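Local coordinates for G protein coupled receptor (Arabidopsis thaliana, PDB 3T33) that belongs to the LanC-like family, binds a zinc ion and may play a role in abscisic acid signalling, at residues A[243-248]-A[298-303]. Sequence-based numbering, arbitrary orientation.
Sequences LMHTEL and LVKAAQ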
ATOM      1  N   LEU A 243      -9.712  -8.393   7.099  1.00 32.68           N
ATOM      2  CA  LEU A 243     -10.855  -9.220   7.373  1.00 32.04           C
ATOM      3  C   LEU A 243     -11.812  -9.170   6.213  1.00 32.39           C
ATOM      4  O   LEU A 243     -12.378 -10.189   5.856  1.00 31.37           O
ATOM      5  CB  LEU A 243     -11.525  -8.812   8.689  1.00 32.17           C
ATOM      6  CG  LEU A 243     -10.707  -9.140   9.957  1.00 30.76           C
ATOM      7  CD1 LEU A 243     -11.465  -8.554  11.109  1.00 29.03           C
ATOM      8  CD2 LEU A 243     -10.454 -10.690  10.157  1.00 27.03           C
ATOM      9  N   MET A 244     -11.945  -8.014   5.554  1.00 33.86           N
ATOM     10  CA  MET A 244     -12.895  -7.939   4.427  1.00 34.85           C
ATOM     11  C   MET A 244     -12.493  -8.790   3.269  1.00 35.25           C
ATOM     12  O   MET A 244     -13.294  -9.033   2.378  1.00 36.22           O
ATOM     13  CB  MET A 244     -13.154  -6.509   3.977  1.00 34.83           C
ATOM     14  CG  MET A 244     -13.792  -5.717   5.122  1.00 36.01           C
ATOM     15  SD  MET A 244     -14.211  -4.046   4.647  1.00 38.38           S
ATOM     16  CE  MET A 244     -12.691  -3.172   5.084  1.00 33.55           C
ATOM     17  N   HIS A 245     -11.250  -9.255   3.281  1.00 36.37           N
ATOM     18  CA  HIS A 245     -10.763 -10.049   2.177  1.00 36.10           C
ATOM     19  C   HIS A 245     -11.012 -11.532   2.340  1.00 37.64           C
ATOM     20  O   HIS A 245     -10.598 -12.292   1.450  1.00 37.55           O
ATOM     21  CB  HIS A 245      -9.313  -9.757   1.894  1.00 34.95           C
ATOM     22  CG  HIS A 245      -9.090  -8.442   1.226  1.00 33.82           C
ATOM     23  ND1 HIS A 245      -9.236  -8.260  -0.139  1.00 33.92           N
ATOM     24  CD2 HIS A 245      -8.774  -7.235   1.728  1.00 30.57           C
ATOM     25  CE1 HIS A 245      -9.010  -6.998  -0.444  1.00 30.78           C
ATOM     26  NE2 HIS A 245      -8.730  -6.351   0.670  1.00 34.60           N
ATOM     27  N   THR A 246     -11.724 -11.932   3.415  1.00 38.62           N
ATOM     28  CA  THR A 246     -12.008 -13.359   3.743  1.00 40.99           C
ATOM     29  C   THR A 246     -13.512 -13.575   3.866  1.00 44.21           C
ATOM     30  O   THR A 246     -14.298 -12.620   3.829  1.00 44.16           O
ATOM     31  CB  THR A 246     -11.430 -13.833   5.149  1.00 41.22           C
ATOM     32  OG1 THR A 246     -11.992 -13.035   6.215  1.00 40.85           O
ATOM     33  CG2 THR A 246      -9.999 -13.668   5.245  1.00 39.67           C
ATOM     34  N   GLU A 247     -13.922 -14.823   4.080  1.00 46.80           N
ATOM     35  CA  GLU A 247     -15.338 -15.132   4.121  1.00 49.33           C
ATOM     36  C   GLU A 247     -15.825 -14.892   5.528  1.00 49.15           C
ATOM     37  O   GLU A 247     -15.615 -15.718   6.384  1.00 50.54           O
ATOM     38  CB  GLU A 247     -15.576 -16.599   3.724  1.00 50.62           C
ATOM     39  CG  GLU A 247     -14.969 -16.978   2.375  1.00 55.47           C
ATOM     40  CD  GLU A 247     -15.335 -15.935   1.308  1.00 65.34           C
ATOM     41  OE1 GLU A 247     -14.423 -15.196   0.816  1.00 67.12           O
ATOM     42  OE2 GLU A 247     -16.561 -15.827   1.002  1.00 68.47           O
ATOM     43  N   LEU A 248     -16.456 -13.763   5.796  1.00 48.59           N
ATOM     44  CA  LEU A 248     -17.013 -13.566   7.130  1.00 47.95           C
ATOM     45  C   LEU A 248     -18.391 -14.200   7.267  1.00 48.72           C
ATOM     46  O   LEU A 248     -19.085 -14.437   6.269  1.00 48.44           O
ATOM     47  CB  LEU A 248     -17.060 -12.074   7.499  1.00 47.18           C
ATOM     48  CG  LEU A 248     -15.793 -11.262   7.225  1.00 43.41           C
ATOM     49  CD1 LEU A 248     -16.019  -9.757   7.484  1.00 43.67           C
ATOM     50  CD2 LEU A 248     -14.677 -11.779   8.079  1.00 38.52           C
ATOM     51  N   LEU A 298     -11.923   2.100   3.578  1.00 30.86           N
ATOM     52  CA  LEU A 298     -13.343   2.419   3.256  1.00 31.61           C
ATOM     53  C   LEU A 298     -13.629   2.089   1.777  1.00 31.35           C
ATOM     54  O   LEU A 298     -14.682   1.572   1.433  1.00 32.04           O
ATOM     55  CB  LEU A 298     -13.659   3.868   3.580  1.00 31.83           C
ATOM     56  CG  LEU A 298     -13.609   4.080   5.101  1.00 34.18           C
ATOM     57  CD1 LEU A 298     -13.761   5.524   5.397  1.00 35.60           C
ATOM     58  CD2 LEU A 298     -14.755   3.258   5.744  1.00 35.51           C
ATOM     59  N   VAL A 299     -12.661   2.304   0.901  1.00 30.62           N
ATOM     60  CA  VAL A 299     -12.906   1.937  -0.505  1.00 29.80           C
ATOM     61  C   VAL A 299     -13.258   0.498  -0.571  1.00 29.92           C
ATOM     62  O   VAL A 299     -14.238   0.139  -1.262  1.00 30.81           O
ATOM     63  CB  VAL A 299     -11.719   2.260  -1.473  1.00 29.18           C
ATOM     64  CG1 VAL A 299     -11.809   1.421  -2.782  1.00 27.66           C
ATOM     65  CG2 VAL A 299     -11.695   3.726  -1.783  1.00 27.64           C
ATOM     66  N   LYS A 300     -12.491  -0.335   0.149  1.00 30.35           N
ATOM     67  CA  LYS A 300     -12.765  -1.790   0.197  1.00 30.29           C
ATOM     68  C   LYS A 300     -14.124  -2.064   0.874  1.00 31.11           C
ATOM     69  O   LYS A 300     -14.941  -2.835   0.389  1.00 30.82           O
ATOM     70  CB  LYS A 300     -11.622  -2.546   0.909  1.00 29.64           C
ATOM     71  CG  LYS A 300     -11.897  -3.987   1.160  1.00 30.02           C
ATOM     72  CD  LYS A 300     -11.907  -4.781  -0.108  1.00 27.56           C
ATOM     73  CE  LYS A 300     -12.186  -6.185   0.193  1.00 30.00           C
ATOM     74  NZ  LYS A 300     -12.518  -6.979  -1.049  1.00 29.47           N
ATOM     75  N   ALA A 301     -14.388  -1.423   1.988  1.00 33.06           N
ATOM     76  CA  ALA A 301     -15.745  -1.578   2.582  1.00 35.36           C
ATOM     77  C   ALA A 301     -16.783  -1.244   1.507  1.00 36.57           C
ATOM     78  O   ALA A 301     -17.714  -2.023   1.251  1.00 38.33           O
ATOM     79  CB  ALA A 301     -15.901  -0.687   3.773  1.00 34.15           C
ATOM     80  N   ALA A 302     -16.585  -0.123   0.822  1.00 37.52           N
ATOM     81  CA  ALA A 302     -17.540   0.295  -0.183  1.00 39.92           C
ATOM     82  C   ALA A 302     -17.777  -0.748  -1.234  1.00 41.16           C
ATOM     83  O   ALA A 302     -18.917  -0.949  -1.617  1.00 41.66           O
ATOM     84  CB  ALA A 302     -17.106   1.593  -0.834  1.00 39.54           C
ATOM     85  N   GLN A 303     -16.713  -1.397  -1.730  1.00 43.54           N
ATOM     86  CA  GLN A 303     -16.840  -2.439  -2.791  1.00 44.87           C
ATOM     87  C   GLN A 303     -17.566  -3.692  -2.309  1.00 45.37           C
ATOM     88  O   GLN A 303     -18.261  -4.350  -3.073  1.00 45.37           O
ATOM     89  CB  GLN A 303     -15.471  -2.868  -3.361  1.00 44.63           C
ATOM     90  CG  GLN A 303     -14.952  -2.092  -4.587  1.00 50.25           C
ATOM     91  CD  GLN A 303     -13.410  -2.246  -4.819  1.00 57.99           C
ATOM     92  OE1 GLN A 303     -12.714  -2.962  -4.061  1.00 58.71           O
ATOM     93  NE2 GLN A 303     -12.876  -1.550  -5.852  1.00 56.56           N
TER
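Lys300 sends its chain toward Met244 and His245 with CG anti to the backbone N (chi1 172°). A single bend at chi2, 70°, then carries the extended outer carbons across the His245 ring at a slant. Lys300 CE sits over one face of the imidazole, 3.5 Å from its centroid and 17° off the ring normal. This is a CH-pi contact made by the methylene next to the amine. CE is shifted toward the rim and comes nearest to His245 CE1, at 3.3 Å. The contact joins helix 236-244 and the loop after it to helix 291-305 in the all-helical barrel of the LanC-like fold, away from the zinc site. Met244 runs past Lys300 in the opposite direction, with Met244 CB 3.9 Å from Lys300 CE. The extended start of its chain carries Met244 SD to 3.6 Å from Ala301 CA, so the sulfur packs on the helix backbone as well as on the methyl group. Met244 CE lies 3.9 Å from Ala301 N. The chain turns through Met244 and His245, and Thr246 closes the turn. Thr246 N and Thr246 OG1 both donate to Leu243 O, Thr246 OG1 at 2.9 Å from Leu243 O and on a lone pair. Ala301 also touches Leu260 and Phe310 of the adjoining helices.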